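Local coordinates for protein 5-methylthioribose-1-phosphate isomerase (Saccharomyces cerevisiae, PDB 1W2W) that catalyses the interconversion of 5-methylthioribose-1-phosphate and 5-methylthioribulose-1-phosphate in the methionine salvage pathway, this chain being the N-terminal part of the enzyme, at residues R10-P13 with E14-S17; I35-I38 with D39-Y42; K120-L123 with K124-D128. One frame throughout, in Å; residues are numbered along the deposited sequence.

Contact 1: R10-P13 with E14-S17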
loop_
_atom_site.group_PDB
_atom_site.type_symbol
_atom_site.label_atom_id
_atom_site.label_comp_id
_atom_site.label_asym_id
_atom_site.label_seq_id
_atom_site.Cartn_x
_atom_site.Cartn_y
_atom_site.Cartn_z
ATOM N N ARG A 10 -28.032 18.853 -19.439
ATOM C CA ARG A 10 -29.199 18.214 -20.035
ATOM C C ARG A 10 -30.198 19.249 -20.531
ATOM O O ARG A 10 -31.297 18.907 -20.974
ATOM C CB ARG A 10 -29.846 17.291 -19.001
ATOM C CG ARG A 10 -30.593 18.037 -17.898
ATOM C CD ARG A 10 -31.333 17.123 -16.927
ATOM N NE ARG A 10 -30.405 16.305 -16.149
ATOM C CZ ARG A 10 -30.781 15.325 -15.334
ATOM N NH1 ARG A 10 -32.070 15.037 -15.193
ATOM N NH2 ARG A 10 -29.869 14.633 -14.665
ATOM N N SER A 11 -29.813 20.517 -20.458
ATOM C CA SER A 11 -30.761 21.615 -20.613
ATOM C C SER A 11 -31.361 21.688 -22.018
ATOM O O SER A 11 -32.483 22.172 -22.198
ATOM C CB SER A 11 -30.107 22.939 -20.241
ATOM O OG SER A 11 -29.147 23.317 -21.206
ATOM N N GLU A 12 -30.607 21.216 -23.007
ATOM C CA GLU A 12 -31.152 20.999 -24.350
ATOM C C GLU A 12 -31.290 19.494 -24.573
ATOM O O GLU A 12 -30.310 18.814 -24.886
ATOM C CB GLU A 12 -30.209 21.579 -25.409
ATOM C CG GLU A 12 -30.137 23.099 -25.473
ATOM C CD GLU A 12 -29.024 23.564 -26.401
ATOM O OE1 GLU A 12 -29.021 23.142 -27.572
ATOM O OE2 GLU A 12 -28.145 24.345 -25.980
ATOM N N PRO A 13 -32.487 18.946 -24.384
ATOM C CA PRO A 13 -32.648 17.488 -24.475
ATOM C C PRO A 13 -32.158 16.903 -25.802
ATOM O O PRO A 13 -31.722 15.753 -25.824
ATOM C CB PRO A 13 -34.156 17.290 -24.292
ATOM C CG PRO A 13 -34.585 18.488 -23.505
ATOM C CD PRO A 13 -33.753 19.624 -24.048
ATOM N N GLU A 14 -32.229 17.679 -26.881
ATOM C CA GLU A 14 -31.800 17.191 -28.193
ATOM C C GLU A 14 -30.317 17.390 -28.506
ATOM O O GLU A 14 -29.832 16.955 -29.554
ATOM C CB GLU A 14 -32.676 17.786 -29.297
ATOM C CG GLU A 14 -33.980 17.031 -29.494
ATOM C CD GLU A 14 -34.874 17.629 -30.563
ATOM O OE1 GLU A 14 -34.429 17.783 -31.720
ATOM O OE2 GLU A 14 -36.035 17.942 -30.248
ATOM N N ASN A 15 -29.595 18.031 -27.595
ATOM C CA ASN A 15 -28.231 18.479 -27.861
ATOM C C ASN A 15 -27.489 18.548 -26.530
ATOM O O ASN A 15 -27.035 19.620 -26.128
ATOM C CB ASN A 15 -28.267 19.881 -28.495
ATOM C CG ASN A 15 -26.911 20.369 -28.955
ATOM O OD1 ASN A 15 -26.067 19.597 -29.416
ATOM N ND2 ASN A 15 -26.694 21.681 -28.843
ATOM N N VAL A 16 -27.369 17.419 -25.846
ATOM C CA VAL A 16 -26.763 17.447 -24.512
ATOM C C VAL A 16 -25.261 17.634 -24.635
ATOM O O VAL A 16 -24.674 17.327 -25.675
ATOM C CB VAL A 16 -27.055 16.173 -23.686
ATOM C CG1 VAL A 16 -28.551 15.965 -23.504
ATOM C CG2 VAL A 16 -26.396 14.932 -24.294
ATOM N N SER A 17 -24.630 18.136 -23.576
ATOM C CA SER A 17 -23.177 18.095 -23.533
ATOM C C SER A 17 -22.718 17.291 -22.323
ATOM O O SER A 17 -23.387 17.250 -21.287
ATOM C CB SER A 17 -22.571 19.499 -23.571
ATOM O OG SER A 17 -22.832 20.163 -22.351
HETATM O O HOH W 1 -27.790 20.715 -23.150
#
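The side chains of Glu12 and Asn15 run alongside each other with their polar ends together, bridging the two ends of a type I beta turn that runs Glu12-Pro13-Glu14-Asn15. The turn reverses the chain between strands 6-9 and 17-21 of the small antiparallel sheet. Its backbone closure is the bond from Asn15 N to Glu12 O, 2.9 Å long. Pro13 suits the second place of such a turn, since its ring already fixes phi near the required value (-55°). The side chains add a second bond, from Asn15 ND2 to Glu12 OE1 at 3.0 Å. It is nearly straight, and the carboxylate oxygen lies in the plane of the asparagine amide, whereas the N-H comes down on the carboxylate from above its plane, the two flat groups being turned 55° apart. With CG of Asn15 anti to the backbone N (chi1 -173°), the amide swings over to the glutamate, and Asn15 CB packs 3.5 Å from Glu12 OE1. Glu14, third in the turn, has its carboxylate in a salt bridge with Lys72. Val16 is the buried member: its CG1 sits 3.6 Å from Glu12 O, and the side chain also touches Phe8, Leu65 and Tyr137. Gln69 of helix 53-73 ties the loop down, its amide serving both Pro13 O and Val16 N. Arg10 reaches the long helix 129-168, where it pairs with Asp145. Within the loop a water accepts from Glu12 N at 2.9 Å.

Contact 2: I35-I38 with D39-Y42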
loop_
_atom_site.group_PDB
_atom_site.type_symbol
_atom_site.label_atom_id
_atom_site.label_comp_id
_atom_site.label_asym_id
_atom_site.label_seq_id
_atom_site.Cartn_x
_atom_site.Cartn_y
_atom_site.Cartn_z
ATOM N N ILE A 35 -16.936 14.272 -24.007
ATOM C CA ILE A 35 -17.458 13.010 -24.516
ATOM C C ILE A 35 -18.381 13.282 -25.703
ATOM O O ILE A 35 -19.413 13.920 -25.545
ATOM C CB ILE A 35 -18.247 12.282 -23.410
ATOM C CG1 ILE A 35 -17.385 12.107 -22.149
ATOM C CG2 ILE A 35 -18.825 10.968 -23.931
ATOM C CD1 ILE A 35 -16.201 11.140 -22.292
ATOM N N HIS A 36 -17.998 12.806 -26.885
ATOM C CA HIS A 36 -18.803 13.015 -28.091
ATOM C C HIS A 36 -19.335 11.711 -28.672
ATOM O O HIS A 36 -20.433 11.671 -29.238
ATOM C CB HIS A 36 -17.993 13.791 -29.141
ATOM C CG HIS A 36 -17.602 15.168 -28.695
ATOM N ND1 HIS A 36 -18.527 16.160 -28.457
ATOM C CD2 HIS A 36 -16.390 15.713 -28.437
ATOM C CE1 HIS A 36 -17.902 17.260 -28.071
ATOM N NE2 HIS A 36 -16.605 17.014 -28.049
ATOM N N THR A 37 -18.554 10.645 -28.547
ATOM C CA THR A 37 -18.908 9.376 -29.171
ATOM C C THR A 37 -18.656 8.205 -28.249
ATOM O O THR A 37 -18.087 8.363 -27.158
ATOM C CB THR A 37 -18.073 9.149 -30.435
ATOM O OG1 THR A 37 -16.719 8.852 -30.051
ATOM C CG2 THR A 37 -17.983 10.436 -31.251
ATOM N N ILE A 38 -19.064 7.028 -28.710
ATOM C CA ILE A 38 -18.840 5.814 -27.937
ATOM C C ILE A 38 -17.347 5.526 -27.827
ATOM O O ILE A 38 -16.890 4.923 -26.849
ATOM C CB ILE A 38 -19.645 4.644 -28.526
ATOM C CG1 ILE A 38 -21.137 4.902 -28.262
ATOM C CG2 ILE A 38 -19.250 3.321 -27.865
ATOM C CD1 ILE A 38 -22.086 3.964 -29.006
ATOM N N ASP A 39 -16.565 5.980 -28.805
ATOM C CA ASP A 39 -15.120 5.791 -28.688
ATOM C C ASP A 39 -14.574 6.561 -27.497
ATOM O O ASP A 39 -13.631 6.100 -26.859
ATOM C CB ASP A 39 -14.360 6.218 -29.948
ATOM C CG ASP A 39 -14.735 5.400 -31.151
ATOM O OD1 ASP A 39 -14.449 4.183 -31.151
ATOM O OD2 ASP A 39 -15.330 5.890 -32.127
ATOM N N ASP A 40 -15.153 7.728 -27.213
ATOM C CA ASP A 40 -14.698 8.550 -26.091
ATOM C C ASP A 40 -15.073 7.874 -24.774
ATOM O O ASP A 40 -14.268 7.819 -23.848
ATOM C CB ASP A 40 -15.333 9.936 -26.138
ATOM C CG ASP A 40 -14.892 10.740 -27.349
ATOM O OD1 ASP A 40 -13.774 10.494 -27.870
ATOM O OD2 ASP A 40 -15.607 11.639 -27.841
ATOM N N GLY A 41 -16.300 7.373 -24.711
ATOM C CA GLY A 41 -16.773 6.628 -23.559
ATOM C C GLY A 41 -15.873 5.438 -23.292
ATOM O O GLY A 41 -15.422 5.228 -22.165
ATOM N N TYR A 42 -15.591 4.665 -24.338
ATOM C CA TYR A 42 -14.715 3.504 -24.201
ATOM C C TYR A 42 -13.349 3.954 -23.708
ATOM O O TYR A 42 -12.777 3.341 -22.807
ATOM C CB TYR A 42 -14.553 2.793 -25.554
ATOM C CG TYR A 42 -13.568 1.645 -25.531
ATOM C CD1 TYR A 42 -13.991 0.347 -25.280
ATOM C CD2 TYR A 42 -12.216 1.863 -25.764
ATOM C CE1 TYR A 42 -13.089 -0.712 -25.265
ATOM C CE2 TYR A 42 -11.310 0.820 -25.753
ATOM C CZ TYR A 42 -11.753 -0.466 -25.500
ATOM O OH TYR A 42 -10.854 -1.506 -25.488
#
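Asp40 OD2 is gripped by two backbone N-H groups, His36 N at 2.8 Å and Thr37 N at 3.2 Å, and the second of these makes one half of a capping box at the start of helix 38-46. The two donors approach differently: the N-H of His36 meets the anti lone pair of the oxygen, whereas Thr37 N comes from above the carboxylate plane. CG of Asp40 lies anti to its own carbonyl carbon (chi1 -65°), which turns the carboxylate back over the chain entering the helix. The reciprocal half belongs to Thr37, the N-cap residue. Its OG1, tucked between N and C of its own residue (chi1 72°), faces the first turn and accepts weak bonds from Asp39 N at 3.1 Å and Asp40 N at 3.4 Å. Threonine and aspartate thus exchange side-chain for backbone bonds, supplying acceptors to N-H groups at the helix start. Were Asp40 an alanine, the N-H groups of His36 and Thr37 would probably lose this acceptor and the entry to the helix could shift. Asp39, one step earlier, turns to Arg98 in a salt bridge. The apolar side is set by Ile35 and Ile38, which pack against helices 53-73 and 88-103 respectively; CD1 of Ile35 also lies 4.1 Å from Asp40 CB, the two side chains running in opposite senses. Regular helical bonding then begins: Gly41 N bonds to Thr37 O, and Tyr42 N to Ile38 O at 2.8 Å.

Contact 3: K120-L123 with K124-D128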
loop_
_atom_site.group_PDB
_atom_site.type_symbol
_atom_site.label_atom_id
_atom_site.label_comp_id
_atom_site.label_asym_id
_atom_site.label_seq_id
_atom_site.Cartn_x
_atom_site.Cartn_y
_atom_site.Cartn_z
ATOM N N LYS A 120 -30.054 -1.471 -24.889
ATOM C CA LYS A 120 -30.419 -2.374 -25.990
ATOM C C LYS A 120 -31.920 -2.669 -26.052
ATOM O O LYS A 120 -32.505 -2.751 -27.146
ATOM C CB LYS A 120 -29.636 -3.683 -25.924
ATOM C CG LYS A 120 -28.199 -3.551 -26.383
ATOM C CD LYS A 120 -27.563 -4.914 -26.557
ATOM C CE LYS A 120 -26.108 -4.792 -26.950
ATOM N NZ LYS A 120 -25.628 -6.132 -27.383
ATOM N N ASN A 121 -32.540 -2.838 -24.887
ATOM C CA ASN A 121 -33.987 -3.024 -24.822
ATOM C C ASN A 121 -34.738 -1.800 -25.324
ATOM O O ASN A 121 -35.759 -1.911 -26.017
ATOM C CB ASN A 121 -34.429 -3.339 -23.391
ATOM C CG ASN A 121 -34.136 -4.771 -23.002
ATOM O OD1 ASN A 121 -33.994 -5.643 -23.863
ATOM N ND2 ASN A 121 -34.036 -5.023 -21.701
ATOM N N ILE A 122 -34.234 -0.621 -24.977
ATOM C CA ILE A 122 -34.803 0.602 -25.516
ATOM C C ILE A 122 -34.619 0.657 -27.031
ATOM O O ILE A 122 -35.551 1.014 -27.755
ATOM C CB ILE A 122 -34.210 1.843 -24.840
ATOM C CG1 ILE A 122 -34.647 1.882 -23.369
ATOM C CG2 ILE A 122 -34.692 3.113 -25.550
ATOM C CD1 ILE A 122 -33.900 2.925 -22.549
ATOM N N LEU A 123 -33.431 0.304 -27.509
ATOM C CA LEU A 123 -33.165 0.349 -28.945
ATOM C C LEU A 123 -34.128 -0.569 -29.695
ATOM O O LEU A 123 -34.638 -0.206 -30.759
ATOM C CB LEU A 123 -31.719 -0.044 -29.240
ATOM C CG LEU A 123 -31.226 0.035 -30.683
ATOM C CD1 LEU A 123 -31.420 1.402 -31.314
ATOM C CD2 LEU A 123 -29.774 -0.406 -30.770
ATOM N N LYS A 124 -34.371 -1.753 -29.138
ATOM C CA LYS A 124 -35.247 -2.739 -29.780
ATOM C C LYS A 124 -36.719 -2.327 -29.827
ATOM O O LYS A 124 -37.483 -2.824 -30.656
ATOM C CB LYS A 124 -35.097 -4.112 -29.118
ATOM C CG LYS A 124 -33.834 -4.837 -29.524
ATOM C CD LYS A 124 -33.223 -5.580 -28.337
ATOM C CE LYS A 124 -34.065 -6.777 -27.927
ATOM N NZ LYS A 124 -33.185 -7.961 -27.679
ATOM N N SER A 125 -37.138 -1.420 -28.956
ATOM C CA SER A 125 -38.508 -0.926 -29.046
ATOM C C SER A 125 -38.669 0.477 -29.638
ATOM O O SER A 125 -39.759 1.051 -29.589
ATOM C CB SER A 125 -39.261 -1.079 -27.718
ATOM O OG SER A 125 -38.563 -0.464 -26.650
ATOM N N SER A 126 -37.595 1.030 -30.199
ATOM C CA SER A 126 -37.674 2.323 -30.879
ATOM C C SER A 126 -37.910 2.158 -32.383
ATOM O O SER A 126 -37.274 1.334 -33.020
ATOM C CB SER A 126 -36.391 3.126 -30.641
ATOM O OG SER A 126 -36.164 3.310 -29.250
ATOM N N SER A 127 -38.813 2.944 -32.964
ATOM C CA SER A 127 -39.139 2.737 -34.376
ATOM C C SER A 127 -38.124 3.365 -35.328
ATOM O O SER A 127 -38.033 2.963 -36.494
ATOM C CB SER A 127 -40.547 3.232 -34.693
ATOM O OG SER A 127 -40.815 4.430 -33.992
ATOM N N ASP A 128 -37.372 4.347 -34.831
ATOM C CA ASP A 128 -36.346 5.030 -35.620
ATOM C C ASP A 128 -35.355 5.714 -34.690
ATOM O O ASP A 128 -35.564 5.716 -33.478
ATOM C CB ASP A 128 -36.962 6.066 -36.563
ATOM C CG ASP A 128 -37.972 6.957 -35.874
ATOM O OD1 ASP A 128 -37.632 7.598 -34.857
ATOM O OD2 ASP A 128 -39.145 7.086 -36.285
HETATM O O HOH W 2 -36.167 -1.195 -32.834
#
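A helical bond from Lys124 N to Lys120 O at 2.9 Å is followed by weak bonds from Ser125 N to Asn121 O and Ile122 O and then by a bond from Ser126 N to Leu123 O. The serine hydroxyls add bonds to carbonyls of the final turn. Ser126 OG donates to Ile122 O at 2.8 Å, coming from well above the carbonyl plane; chi1 of -58° sets the hydroxyl beside its own backbone N, turned back to the helix. Ser125 OG gives a longer bond, 3.2 Å to Asn121 O, tilted 19° from that carbonyl's plane. This is the C-terminal end of helix 111-124, where the chain leaves the helix for the short loop leading into the long helix 129-168. Serine suits such a place because a small hydroxyl can reach a carbonyl four residues back without bulk. Lys124 folds its aliphatic chain, bent at chi2, chi3 and chi4, over the preceding turn, with CD 3.2 Å from Lys120 O. Lys120 has its own partner, Asp100 on helix 88-103, in a salt bridge. Leu123, with CG anti to the backbone N (chi1 -176°), packs between helices 88-103 and 129-168, touching Trp88, Asn96 and Phe132, and Ile122 lies on Ser135 and Tyr139. Asp128 opens the next helix as its N-cap, OD1 accepting from Ala131 N. A water spans the exit from the helix, donating to Leu123 O and to Ser126 O, each at 2.8 Å.

Overall arrangement
The three contacts follow one another along the chain, each at a change of direction: contact 1 turns between two strands, contact 2 starts a helix after the third strand, and contact 3 ends a later helix. None touches another. The centres of contacts 1 and 2 are about 16 Å apart, and the centre of contact 3 lies about 20 Å from each. Shared helices connect them: helix 53-73 packs against contacts 1 and 2, helix 88-103 against contacts 2 and 3, and helix 129-168 against contacts 1 and 3. All three join strands, helices and loops of this N-terminal part and lie away from Cys181, the predicted transition-state stabiliser.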